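Long-range contacts in succinate dehydrogenase subunit A (Mycolicibacterium smegmatis, PDB 7D6V), which probably oxidises succinate to fumarate as the FAD-carrying subunit of a respiratory succinate dehydrogenase, feeding electrons toward quinone in the membrane: residues Gly280-Phe285 with Arg327-Glu332; Val344-Ala349 with Met381-Thr386. All coordinates share one frame; numbering follows the deposited sequence.

How the contacts relate
The chain leaves strand 246-253 and wanders through a long loop that contains 280-285. After the unmodelled residues 286-312 it returns as helix 322-334, where contact 1 closes the first loop. It then continues through 344-349 and two short helices, 354-360 and 362-372, until 381-386 closes a second loop at the beginning of strand 383-395, contact 2. The two closures follow one another in series, neither enclosing nor crossing the other. Their centres lie about 12 Å apart, and they touch: Val344 CG1 packs 3.9 Å from Arg282 NH1 and also meets Ile329. Together they tie the outer loop, through helix 322-334, to the beginning of strand 383-395, in a mixed sheet.

Contact 1. Residues Gly280-Phe285 with Arg327-Glu332; sequences GKRFMF and RAINAE
Arg282 starts with CG between its backbone N and carbonyl carbon (chi1 82°) and bends again at chi2 (-68°), which sets the guanidinium edge-on to Phe283, NH2 over the ring, while NH1 reaches Ile329 on helix 322-334. Glu332, likewise bent at chi2, passes Arg282 in the opposite direction. The closeness of the pair is therefore one of flanks: Arg282 CG lies 3.4 Å from Glu332 CD, and Glu332 CG stands over a face of the guanidinium together with the backbone oxygen of Ala328. The two charges are near each other without forming a salt bridge. From Arg282 NE to Glu332 OE1 is 4.5 Å, the carboxylate plane is turned 55° from that of the guanidinium, and OE1 lies well out of the guanidinium plane, where no N-H of Arg282 points at it. Instead, OE1 is held by a hydrogen bond to Asn277, in the same long loop as Arg282. The opposite charges may still favour each other weakly.

At the guanidinium edge, Arg282 NH1 comes to 3.3 Å from Ile329 CG1, in plane. NH2 sits 3.2 Å above the centre of one face of the Phe283 ring, and the ring in turn packs on the helix through its CE2 atom, 3.3 Å from Ala328 CB in an oblique approach. Val274 and Pro317 also touch Phe283. The arrangement is a surface loop laid on three positions of one helix flank, Ala328, Ile329 and Glu332, in what is probably the capping domain of a succinate dehydrogenase flavoprotein.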
loop_
_atom_site.group_PDB
_atom_site.type_symbol
_atom_site.label_atom_id
_atom_site.label_comp_id
_atom_site.label_asym_id
_atom_site.label_seq_id
_atom_site.Cartn_x
_atom_site.Cartn_y
_atom_site.Cartn_z
ATOM N N GLY A 280 6.548 -11.132 -38.139
ATOM C CA GLY A 280 7.359 -12.309 -37.874
ATOM C C GLY A 280 7.675 -12.653 -36.432
ATOM O O GLY A 280 8.140 -11.801 -35.672
ATOM N N LYS A 281 7.449 -13.913 -36.054
ATOM C CA LYS A 281 7.938 -14.456 -34.790
ATOM C C LYS A 281 9.426 -14.740 -34.952
ATOM O O LYS A 281 9.814 -15.615 -35.733
ATOM C CB LYS A 281 7.171 -15.721 -34.419
ATOM C CG LYS A 281 7.226 -16.082 -32.948
ATOM C CD LYS A 281 6.809 -17.529 -32.720
ATOM C CE LYS A 281 5.540 -17.873 -33.479
ATOM N NZ LYS A 281 4.315 -17.464 -32.743
ATOM N N ARG A 282 10.267 -14.014 -34.215
ATOM C CA ARG A 282 11.655 -13.835 -34.622
ATOM C C ARG A 282 12.658 -14.515 -33.693
ATOM O O ARG A 282 13.853 -14.210 -33.751
ATOM C CB ARG A 282 11.968 -12.345 -34.750
ATOM C CG ARG A 282 12.292 -11.621 -33.461
ATOM C CD ARG A 282 11.152 -11.477 -32.494
ATOM N NE ARG A 282 11.590 -10.695 -31.345
ATOM C CZ ARG A 282 12.234 -11.192 -30.296
ATOM N NH1 ARG A 282 12.590 -10.395 -29.301
ATOM N NH2 ARG A 282 12.545 -12.477 -30.251
ATOM N N PHE A 283 12.209 -15.446 -32.854
ATOM C CA PHE A 283 13.131 -16.352 -32.182
ATOM C C PHE A 283 13.542 -17.522 -33.061
ATOM O O PHE A 283 14.050 -18.522 -32.539
ATOM C CB PHE A 283 12.524 -16.879 -30.881
ATOM C CG PHE A 283 12.777 -16.003 -29.693
ATOM C CD1 PHE A 283 11.796 -15.798 -28.742
ATOM C CD2 PHE A 283 14.006 -15.399 -29.515
ATOM C CE1 PHE A 283 12.040 -15.004 -27.644
ATOM C CE2 PHE A 283 14.246 -14.603 -28.420
ATOM C CZ PHE A 283 13.263 -14.400 -27.488
ATOM N N MET A 284 13.320 -17.412 -34.372
ATOM C CA MET A 284 13.596 -18.478 -35.334
ATOM C C MET A 284 12.750 -19.715 -35.061
ATOM O O MET A 284 13.108 -20.824 -35.464
ATOM C CB MET A 284 15.085 -18.840 -35.361
ATOM N N PHE A 285 11.615 -19.527 -34.389
ATOM C CA PHE A 285 10.713 -20.623 -34.045
ATOM C C PHE A 285 9.433 -20.092 -33.410
ATOM O O PHE A 285 8.972 -20.610 -32.393
ATOM C CB PHE A 285 11.390 -21.609 -33.095
ATOM N N ARG A 327 19.557 -10.655 -25.939
ATOM C CA ARG A 327 20.315 -10.366 -27.151
ATOM C C ARG A 327 19.414 -10.363 -28.374
ATOM O O ARG A 327 19.566 -9.516 -29.261
ATOM C CB ARG A 327 21.460 -11.362 -27.338
ATOM C CG ARG A 327 22.559 -11.242 -26.309
ATOM C CD ARG A 327 23.669 -12.245 -26.543
ATOM N NE ARG A 327 24.710 -12.120 -25.529
ATOM C CZ ARG A 327 25.779 -12.903 -25.452
ATOM N NH1 ARG A 327 25.956 -13.874 -26.336
ATOM N NH2 ARG A 327 26.677 -12.707 -24.495
ATOM N N ALA A 328 18.463 -11.296 -28.438
ATOM C CA ALA A 328 17.509 -11.271 -29.540
ATOM C C ALA A 328 16.691 -9.987 -29.529
ATOM O O ALA A 328 16.468 -9.374 -30.579
ATOM C CB ALA A 328 16.599 -12.492 -29.477
ATOM N N ILE A 329 16.243 -9.558 -28.346
ATOM C CA ILE A 329 15.437 -8.345 -28.249
ATOM C C ILE A 329 16.245 -7.127 -28.677
ATOM O O ILE A 329 15.754 -6.269 -29.422
ATOM C CB ILE A 329 14.877 -8.183 -26.824
ATOM C CG1 ILE A 329 13.914 -9.324 -26.500
ATOM C CG2 ILE A 329 14.171 -6.847 -26.677
ATOM C CD1 ILE A 329 13.295 -9.234 -25.129
ATOM N N ASN A 330 17.495 -7.029 -28.218
ATOM C CA ASN A 330 18.345 -5.909 -28.610
ATOM C C ASN A 330 18.588 -5.900 -30.112
ATOM O O ASN A 330 18.491 -4.849 -30.760
ATOM C CB ASN A 330 19.675 -5.974 -27.860
ATOM C CG ASN A 330 19.655 -5.188 -26.569
ATOM O OD1 ASN A 330 18.593 -4.809 -26.074
ATOM N ND2 ASN A 330 20.833 -4.937 -26.014
ATOM N N ALA A 331 18.900 -7.064 -30.687
ATOM C CA ALA A 331 19.153 -7.137 -32.120
ATOM C C ALA A 331 17.921 -6.736 -32.918
ATOM O O ALA A 331 18.026 -6.002 -33.906
ATOM C CB ALA A 331 19.607 -8.543 -32.503
ATOM N N GLU A 332 16.742 -7.201 -32.504
ATOM C CA GLU A 332 15.529 -6.880 -33.243
ATOM C C GLU A 332 15.064 -5.452 -33.010
ATOM O O GLU A 332 14.302 -4.923 -33.825
ATOM C CB GLU A 332 14.428 -7.868 -32.879
ATOM C CG GLU A 332 14.671 -9.226 -33.479
ATOM C CD GLU A 332 14.232 -9.307 -34.926
ATOM O OE1 GLU A 332 13.096 -8.887 -35.228
ATOM O OE2 GLU A 332 15.023 -9.787 -35.764
#

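Contact 2. Residues Val344-Ala349 with Met381-Thr386; sequences VYLDIA and MEVGPT
Val344 N donates a nearly straight hydrogen bond to Val383 O, 2.7 Å long and 172° at the hydrogen. It joins the loop 344-349, antiparallel to it here, to the start of strand 383-395 in the mixed sheet of the FAD-binding region. A weak CA-H...O contact follows the same line, with Glu382 CA 3.2 Å from Val344 O. The backbone oxygen of Met381 meets the edge of the Tyr345 ring, 3.4 Å from CD1 and near the ring plane. Farther out, Tyr345 and Glu382 run side by side in the same direction, with ring and carboxylate planes perpendicular.

The other side chains make a buried apolar layer. Val383 CG2 touches both Val344 CG2, at 3.6 Å, and Leu346 CB; the Leu346 and Val383 side chains cross at about a right angle. With CG anti to its backbone N (chi1 -179°), Leu346 reaches Met381, and its CD2 meets SD. Strand 246-253 backs this layer, with Thr251 against Leu346 and Val383, and Met253 against Met381. Met381 bends at chi3, about its CG-SD bond, and ends with CE 3.9 Å from Ile348 CG2.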
loop_
_atom_site.group_PDB
_atom_site.type_symbol
_atom_site.label_atom_id
_atom_site.label_comp_id
_atom_site.label_asym_id
_atom_site.label_seq_id
_atom_site.Cartn_x
_atom_site.Cartn_y
_atom_site.Cartn_z
ATOM N N VAL A 344 9.311 -4.658 -27.575
ATOM C CA VAL A 344 8.744 -5.745 -28.358
ATOM C C VAL A 344 7.310 -5.977 -27.888
ATOM O O VAL A 344 6.808 -5.275 -27.013
ATOM C CB VAL A 344 9.584 -7.035 -28.262
ATOM C CG1 VAL A 344 10.911 -6.858 -28.984
ATOM C CG2 VAL A 344 9.808 -7.423 -26.817
ATOM N N TYR A 345 6.648 -6.975 -28.476
ATOM C CA TYR A 345 5.196 -7.087 -28.355
ATOM C C TYR A 345 4.733 -8.091 -27.303
ATOM O O TYR A 345 4.014 -7.710 -26.377
ATOM C CB TYR A 345 4.595 -7.414 -29.725
ATOM C CG TYR A 345 4.414 -6.176 -30.564
ATOM C CD1 TYR A 345 3.792 -5.051 -30.040
ATOM C CD2 TYR A 345 4.883 -6.119 -31.865
ATOM C CE1 TYR A 345 3.628 -3.910 -30.792
ATOM C CE2 TYR A 345 4.726 -4.979 -32.627
ATOM C CZ TYR A 345 4.097 -3.878 -32.086
ATOM O OH TYR A 345 3.939 -2.745 -32.844
ATOM N N LEU A 346 5.122 -9.361 -27.414
ATOM C CA LEU A 346 4.672 -10.393 -26.475
ATOM C C LEU A 346 3.141 -10.486 -26.459
ATOM O O LEU A 346 2.467 -10.132 -25.490
ATOM C CB LEU A 346 5.228 -10.142 -25.065
ATOM C CG LEU A 346 4.876 -11.143 -23.957
ATOM C CD1 LEU A 346 5.701 -12.410 -24.048
ATOM C CD2 LEU A 346 5.031 -10.501 -22.593
ATOM N N ASP A 347 2.601 -10.934 -27.587
ATOM C CA ASP A 347 1.160 -11.094 -27.729
ATOM C C ASP A 347 0.713 -12.452 -27.205
ATOM O O ASP A 347 1.215 -13.494 -27.637
ATOM C CB ASP A 347 0.733 -10.927 -29.186
ATOM C CG ASP A 347 1.618 -11.689 -30.142
ATOM O OD1 ASP A 347 2.650 -12.229 -29.692
ATOM O OD2 ASP A 347 1.278 -11.750 -31.341
ATOM N N ILE A 348 -0.233 -12.430 -26.269
ATOM C CA ILE A 348 -0.901 -13.629 -25.779
ATOM C C ILE A 348 -2.358 -13.679 -26.209
ATOM O O ILE A 348 -3.040 -14.683 -25.957
ATOM C CB ILE A 348 -0.780 -13.736 -24.245
ATOM C CG1 ILE A 348 -1.084 -15.155 -23.762
ATOM C CG2 ILE A 348 -1.706 -12.753 -23.577
ATOM C CD1 ILE A 348 -0.136 -16.181 -24.300
ATOM N N ALA A 349 -2.855 -12.629 -26.867
ATOM C CA ALA A 349 -4.248 -12.599 -27.296
ATOM C C ALA A 349 -4.528 -13.663 -28.350
ATOM O O ALA A 349 -5.478 -14.443 -28.223
ATOM C CB ALA A 349 -4.597 -11.213 -27.827
ATOM N N MET A 381 1.289 -6.740 -25.788
ATOM C CA MET A 381 1.933 -5.882 -24.808
ATOM C C MET A 381 3.055 -5.092 -25.476
ATOM O O MET A 381 3.230 -5.124 -26.697
ATOM C CB MET A 381 2.426 -6.719 -23.633
ATOM C CG MET A 381 1.323 -7.521 -22.978
ATOM S SD MET A 381 1.929 -8.756 -21.827
ATOM C CE MET A 381 1.050 -10.200 -22.416
ATOM N N GLU A 382 3.822 -4.360 -24.678
ATOM C CA GLU A 382 4.857 -3.462 -25.175
ATOM C C GLU A 382 6.126 -3.634 -24.345
ATOM O O GLU A 382 6.671 -2.679 -23.797
ATOM C CB GLU A 382 4.375 -2.017 -25.149
ATOM C CG GLU A 382 5.112 -1.103 -26.101
ATOM C CD GLU A 382 4.531 -1.143 -27.496
ATOM O OE1 GLU A 382 3.389 -1.621 -27.648
ATOM O OE2 GLU A 382 5.202 -0.673 -28.434
ATOM N N VAL A 383 6.581 -4.868 -24.201
ATOM C CA VAL A 383 7.586 -5.199 -23.204
ATOM C C VAL A 383 8.988 -4.899 -23.726
ATOM O O VAL A 383 9.226 -4.781 -24.929
ATOM C CB VAL A 383 7.457 -6.669 -22.774
ATOM C CG1 VAL A 383 6.099 -6.907 -22.150
ATOM C CG2 VAL A 383 7.661 -7.586 -23.965
ATOM N N GLY A 384 9.931 -4.773 -22.790
ATOM C CA GLY A 384 11.315 -4.484 -23.092
ATOM C C GLY A 384 12.179 -4.521 -21.845
ATOM O O GLY A 384 11.681 -4.663 -20.725
ATOM N N PRO A 385 13.497 -4.402 -22.015
ATOM C CA PRO A 385 14.406 -4.506 -20.864
ATOM C C PRO A 385 14.179 -3.401 -19.839
ATOM O O PRO A 385 14.006 -2.230 -20.185
ATOM C CB PRO A 385 15.796 -4.397 -21.501
ATOM C CG PRO A 385 15.595 -4.784 -22.922
ATOM C CD PRO A 385 14.230 -4.300 -23.286
ATOM N N THR A 386 14.207 -3.784 -18.563
ATOM C CA THR A 386 13.948 -2.863 -17.463
ATOM C C THR A 386 14.962 -3.070 -16.346
ATOM O O THR A 386 15.256 -4.207 -15.970
ATOM C CB THR A 386 12.511 -3.028 -16.938
ATOM O OG1 THR A 386 12.249 -2.064 -15.912
ATOM C CG2 THR A 386 12.265 -4.429 -16.402
#